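Long-range contact in Polyphosphate:AMP phosphotransferase (Meiothermus ruber H328, PDB 5O6M), which transfers phosphate from inorganic polyphosphate to nucleotides, converting AMP to ADP and ADP to ATP: residues D127-R132 and K144-H148. The protein carries 1 engineered substitution. Sequence-based numbering, arbitrary orientation.
With ATP (adenosine-5'-triphosphate), chain X; PO4 (phosphate ion), chain Z.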
ATOM      1  N   ASP D 127     -14.977  12.610  -8.193  1.00 46.98           N
ATOM      2  CA  ASP D 127     -15.814  11.570  -8.778  1.00 48.63           C
ATOM      3  C   ASP D 127     -17.283  11.965  -8.875  1.00 52.21           C
ATOM      4  O   ASP D 127     -18.099  11.144  -9.311  1.00 49.93           O
ATOM      5  CB  ASP D 127     -15.663  10.267  -7.988  1.00 48.67           C
ATOM      6  CG  ASP D 127     -14.313   9.606  -8.212  1.00 49.02           C
ATOM      7  OD1 ASP D 127     -14.070   9.119  -9.337  1.00 61.71           O
ATOM      8  OD2 ASP D 127     -13.491   9.574  -7.272  1.00 54.06           O
ATOM      9  N   VAL D 128     -17.640  13.189  -8.482  1.00 47.04           N
ATOM     10  CA  VAL D 128     -18.946  13.756  -8.800  1.00 49.12           C
ATOM     11  C   VAL D 128     -18.734  15.148  -9.385  1.00 51.45           C
ATOM     12  O   VAL D 128     -19.662  15.965  -9.430  1.00 57.27           O
ATOM     13  CB  VAL D 128     -19.867  13.811  -7.570  1.00 52.06           C
ATOM     14  CG1 VAL D 128     -20.187  12.404  -7.083  1.00 46.00           C
ATOM     15  CG2 VAL D 128     -19.251  14.671  -6.477  1.00 47.66           C
ATOM     16  N   LEU D 129     -17.513  15.427  -9.837  1.00 45.65           N
ATOM     17  CA  LEU D 129     -17.204  16.708 -10.463  1.00 59.83           C
ATOM     18  C   LEU D 129     -16.788  16.488 -11.911  1.00 55.92           C
ATOM     19  O   LEU D 129     -17.639  16.444 -12.805  1.00 55.13           O
ATOM     20  CB  LEU D 129     -16.105  17.442  -9.690  1.00 48.41           C
ATOM     21  CG  LEU D 129     -16.471  17.925  -8.285  1.00 53.12           C
ATOM     22  CD1 LEU D 129     -15.229  18.394  -7.546  1.00 55.84           C
ATOM     23  CD2 LEU D 129     -17.502  19.045  -8.361  1.00 50.56           C
ATOM     24  N   VAL D 130     -15.485  16.344 -12.157  1.00 57.36           N
ATOM     25  CA  VAL D 130     -15.026  16.050 -13.512  1.00 59.53           C
ATOM     26  C   VAL D 130     -15.710  14.792 -14.041  1.00 55.80           C
ATOM     27  O   VAL D 130     -16.008  14.688 -15.236  1.00 57.78           O
ATOM     28  CB  VAL D 130     -13.491  15.932 -13.554  1.00 54.69           C
ATOM     29  CG1 VAL D 130     -13.010  14.802 -12.651  1.00 60.35           C
ATOM     30  CG2 VAL D 130     -13.021  15.716 -14.984  1.00 59.36           C
ATOM     31  N   VAL D 131     -15.965  13.817 -13.163  1.00 57.07           N
ATOM     32  CA  VAL D 131     -16.651  12.599 -13.585  1.00 52.05           C
ATOM     33  C   VAL D 131     -18.062  12.924 -14.058  1.00 55.42           C
ATOM     34  O   VAL D 131     -18.557  12.344 -15.032  1.00 51.58           O
ATOM     35  CB  VAL D 131     -16.658  11.567 -12.442  1.00 57.40           C
ATOM     36  CG1 VAL D 131     -17.683  10.466 -12.721  1.00 48.77           C
ATOM     37  CG2 VAL D 131     -15.272  10.976 -12.250  1.00 56.92           C
ATOM     38  N   ARG D 132     -18.735  13.851 -13.373  1.00 60.00           N
ATOM     39  CA  ARG D 132     -20.072  14.267 -13.781  1.00 56.80           C
ATOM     40  C   ARG D 132     -20.032  15.187 -14.998  1.00 61.91           C
ATOM     41  O   ARG D 132     -20.779  14.987 -15.962  1.00 57.91           O
ATOM     42  CB  ARG D 132     -20.781  14.948 -12.611  1.00 51.07           C
ATOM     43  CG  ARG D 132     -21.810  15.995 -13.017  1.00 55.33           C
ATOM     44  CD  ARG D 132     -22.630  16.434 -11.817  1.00 59.32           C
ATOM     45  NE  ARG D 132     -23.378  17.662 -12.071  1.00 70.06           N
ATOM     46  CZ  ARG D 132     -24.475  18.020 -11.409  1.00 70.47           C
ATOM     47  NH1 ARG D 132     -24.967  17.234 -10.461  1.00 68.18           N
ATOM     48  NH2 ARG D 132     -25.084  19.161 -11.701  1.00 74.91           N
ATOM     49  N   LYS D 144     -25.598   8.382  -7.435  1.00 52.98           N
ATOM     50  CA  LYS D 144     -25.622   7.648  -6.178  1.00 50.01           C
ATOM     51  C   LYS D 144     -24.461   8.025  -5.271  1.00 53.01           C
ATOM     52  O   LYS D 144     -24.472   7.674  -4.086  1.00 46.39           O
ATOM     53  CB  LYS D 144     -25.607   6.142  -6.427  1.00 55.00           C
ATOM     54  CG  LYS D 144     -26.654   5.676  -7.418  1.00 68.17           C
ATOM     55  CD  LYS D 144     -27.295   4.394  -6.923  1.00 60.79           C
ATOM     56  CE  LYS D 144     -28.171   3.740  -7.967  1.00 70.49           C
ATOM     57  NZ  LYS D 144     -27.339   3.220  -9.081  1.00 78.88           N
ATOM     58  N   ARG D 145     -23.453   8.714  -5.803  1.00 52.75           N
ATOM     59  CA  ARG D 145     -22.230   8.954  -5.054  1.00 50.23           C
ATOM     60  C   ARG D 145     -22.377  10.037  -3.993  1.00 40.44           C
ATOM     61  O   ARG D 145     -21.607  10.035  -3.030  1.00 48.36           O
ATOM     62  CB  ARG D 145     -21.101   9.299  -6.024  1.00 48.90           C
ATOM     63  CG  ARG D 145     -20.747   8.113  -6.911  1.00 52.06           C
ATOM     64  CD  ARG D 145     -19.679   8.428  -7.933  1.00 52.78           C
ATOM     65  NE  ARG D 145     -19.291   7.215  -8.651  1.00 55.25           N
ATOM     66  CZ  ARG D 145     -18.337   7.163  -9.574  1.00 49.82           C
ATOM     67  NH1 ARG D 145     -17.668   8.261  -9.899  1.00 49.80           N
ATOM     68  NH2 ARG D 145     -18.052   6.012 -10.170  1.00 46.44           N
ATOM     69  N   TYR D 146     -23.347  10.946  -4.122  1.00 50.95           N
ATOM     70  CA  TYR D 146     -23.570  11.916  -3.052  1.00 45.69           C
ATOM     71  C   TYR D 146     -23.906  11.199  -1.755  1.00 53.59           C
ATOM     72  O   TYR D 146     -23.419  11.568  -0.680  1.00 54.87           O
ATOM     73  CB  TYR D 146     -24.692  12.883  -3.432  1.00 45.61           C
ATOM     74  CG  TYR D 146     -24.442  13.642  -4.715  1.00 57.69           C
ATOM     75  CD1 TYR D 146     -23.429  14.589  -4.801  1.00 43.81           C
ATOM     76  CD2 TYR D 146     -25.212  13.399  -5.848  1.00 48.43           C
ATOM     77  CE1 TYR D 146     -23.198  15.280  -5.976  1.00 55.06           C
ATOM     78  CE2 TYR D 146     -24.987  14.084  -7.026  1.00 46.56           C
ATOM     79  CZ  TYR D 146     -23.981  15.022  -7.086  1.00 58.50           C
ATOM     80  OH  TYR D 146     -23.757  15.704  -8.259  1.00 60.54           O
ATOM     81  N   ARG D 147     -24.725  10.153  -1.846  1.00 45.95           N
ATOM     82  CA  ARG D 147     -25.045   9.348  -0.675  1.00 50.94           C
ATOM     83  C   ARG D 147     -23.808   8.638  -0.142  1.00 52.92           C
ATOM     84  O   ARG D 147     -23.503   8.715   1.054  1.00 47.67           O
ATOM     85  CB  ARG D 147     -26.127   8.331  -1.037  1.00 52.19           C
ATOM     86  CG  ARG D 147     -26.276   7.215  -0.031  1.00 58.92           C
ATOM     87  CD  ARG D 147     -27.601   7.255   0.676  1.00 58.67           C
ATOM     88  NE  ARG D 147     -27.952   5.928   1.167  1.00 66.51           N
ATOM     89  CZ  ARG D 147     -28.865   5.694   2.102  1.00 77.04           C
ATOM     90  NH1 ARG D 147     -29.109   4.452   2.492  1.00 69.98           N
ATOM     91  NH2 ARG D 147     -29.522   6.707   2.658  1.00 73.27           N
ATOM     92  N   HIS D 148     -23.076   7.954  -1.027  1.00 45.33           N
ATOM     93  CA  HIS D 148     -21.838   7.285  -0.640  1.00 46.36           C
ATOM     94  C   HIS D 148     -20.940   8.208   0.172  1.00 44.72           C
ATOM     95  O   HIS D 148     -20.377   7.810   1.197  1.00 47.40           O
ATOM     96  CB  HIS D 148     -21.089   6.810  -1.886  1.00 42.28           C
ATOM     97  CG  HIS D 148     -21.889   5.916  -2.777  1.00 53.20           C
ATOM     98  ND1 HIS D 148     -21.511   5.635  -4.073  1.00 54.41           N
ATOM     99  CD2 HIS D 148     -23.035   5.231  -2.560  1.00 45.85           C
ATOM    100  CE1 HIS D 148     -22.395   4.818  -4.618  1.00 44.25           C
ATOM    101  NE2 HIS D 148     -23.330   4.560  -3.723  1.00 45.94           N
TER
HETATM  102  PG  ATP X1001      -3.562  20.200 -10.357  1.00 75.78           P
HETATM  103  O1G ATP X1001      -4.193  19.540  -9.161  1.00 71.24           O
HETATM  104  O2G ATP X1001      -4.569  20.964 -11.211  1.00 69.91           O
HETATM  105  O3G ATP X1001      -2.418  21.151  -9.976  1.00 65.50           O
HETATM  106  PB  ATP X1001      -1.478  18.593 -11.642  1.00 74.32           P
HETATM  107  O1B ATP X1001      -1.066  18.922 -13.024  1.00 78.65           O
HETATM  108  O2B ATP X1001      -0.575  19.117 -10.524  1.00 86.75           O
HETATM  109  O3B ATP X1001      -2.956  19.093 -11.329  1.00 77.23           O
HETATM  110  PA  ATP X1001      -2.699  15.987 -10.930  1.00 68.54           P
HETATM  111  O1A ATP X1001      -2.733  15.981  -9.453  1.00 79.29           O
HETATM  112  O2A ATP X1001      -2.315  14.644 -11.548  1.00 63.74           O
HETATM  113  O3A ATP X1001      -1.600  17.018 -11.445  1.00 82.51           O
HETATM  114  O5' ATP X1001      -4.187  16.322 -11.541  1.00 68.17           O
HETATM  115  C5' ATP X1001      -4.494  15.991 -12.911  1.00 70.71           C
HETATM  116  C4' ATP X1001      -5.980  15.895 -13.164  1.00 67.95           C
HETATM  117  O4' ATP X1001      -6.555  14.746 -12.503  1.00 67.74           O
HETATM  118  C3' ATP X1001      -6.837  17.101 -12.746  1.00 56.32           C
HETATM  119  O3' ATP X1001      -7.307  17.774 -13.907  1.00 62.89           O
HETATM  120  C2' ATP X1001      -8.009  16.467 -11.973  1.00 65.01           C
HETATM  121  O2' ATP X1001      -9.274  17.027 -12.309  1.00 65.30           O
HETATM  122  C1' ATP X1001      -7.935  15.026 -12.458  1.00 61.42           C
HETATM  123  N9  ATP X1001      -8.622  14.050 -11.618  1.00 56.55           N
HETATM  124  C8  ATP X1001      -8.559  13.915 -10.257  1.00 61.22           C
HETATM  125  N7  ATP X1001      -9.381  13.015  -9.770  1.00 56.03           N
HETATM  126  C5  ATP X1001     -10.026  12.519 -10.892  1.00 47.67           C
HETATM  127  C6  ATP X1001     -11.033  11.547 -11.058  1.00 52.63           C
HETATM  128  N6  ATP X1001     -11.626  10.909 -10.045  1.00 51.38           N
HETATM  129  N1  ATP X1001     -11.444  11.280 -12.316  1.00 50.20           N
HETATM  130  C2  ATP X1001     -10.895  11.954 -13.331  1.00 52.13           C
HETATM  131  N3  ATP X1001      -9.956  12.901 -13.296  1.00 51.27           N
HETATM  132  C4  ATP X1001      -9.561  13.139 -12.040  1.00 49.86           C
HETATM  133  P   PO4 Z1003     -28.478  19.239  -9.695  1.00 88.07           P
HETATM  134  O1  PO4 Z1003     -27.872  20.382  -8.915  1.00 73.92           O
HETATM  135  O2  PO4 Z1003     -28.112  19.366 -11.156  1.00 77.45           O
HETATM  136  O3  PO4 Z1003     -29.979  19.284  -9.549  1.00 95.21           O
HETATM  137  O4  PO4 Z1003     -27.960  17.921  -9.165  1.00 78.32           O
HETATM  138  O   HOH W   1     -21.439  17.386  -8.462  1.00 53.16           O
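Arg145 reaches from the first turn of helix 145-158 along the 127-132 segment, which it meets through CB, CD and NH1. Arg145 CB lies 3.4 Å from Val128 CG1, whose compact branched side chain suits this close apolar meeting. CG stands anti to the carbonyl carbon (chi1 -66°), and the chain then runs extended, carrying Arg145 CD to 3.4 Å from the backbone O of Asp127. NE passes near that oxygen but is hydrogen-bonded elsewhere. At the tip, Arg145 NH1 donates a hydrogen bond of 3.0 Å to Asp127 O, in the carbonyl plane on a lone pair. Asp127 OD1, 3.7 Å from Arg145 NH1, makes only a long, charge-based salt bridge, because it lies well out of the guanidinium plane and no N-H points at it; it also accepts a weak hydrogen bond from N6 of ATP. NH2 forms a salt bridge with Glu159 of the second subunit. An arginine, long and rich in donors, can thus join the adenine pocket, through Asp127, to the subunit interface. In this P-loop NTPase fold, both segments belong to the connection between parallel strands 117-121 and 161-169. A leucine in its place would probably leave the Asp127 carbonyl without this donor and Glu159 of the second subunit without its charged mate. Val131 CG1 lies 3.6 Å from Arg145 NH1, obliquely to the guanidinium, while CG2 is turned to the adenine. Tyrosine suits the next position: Tyr146 CE1 packs 4.0 Å from Val128 CB, while its hydroxyl weakly accepts from Arg132 NH1. Arg132 NH2 also bonds a phosphate ion, probably from the crystallisation liquor.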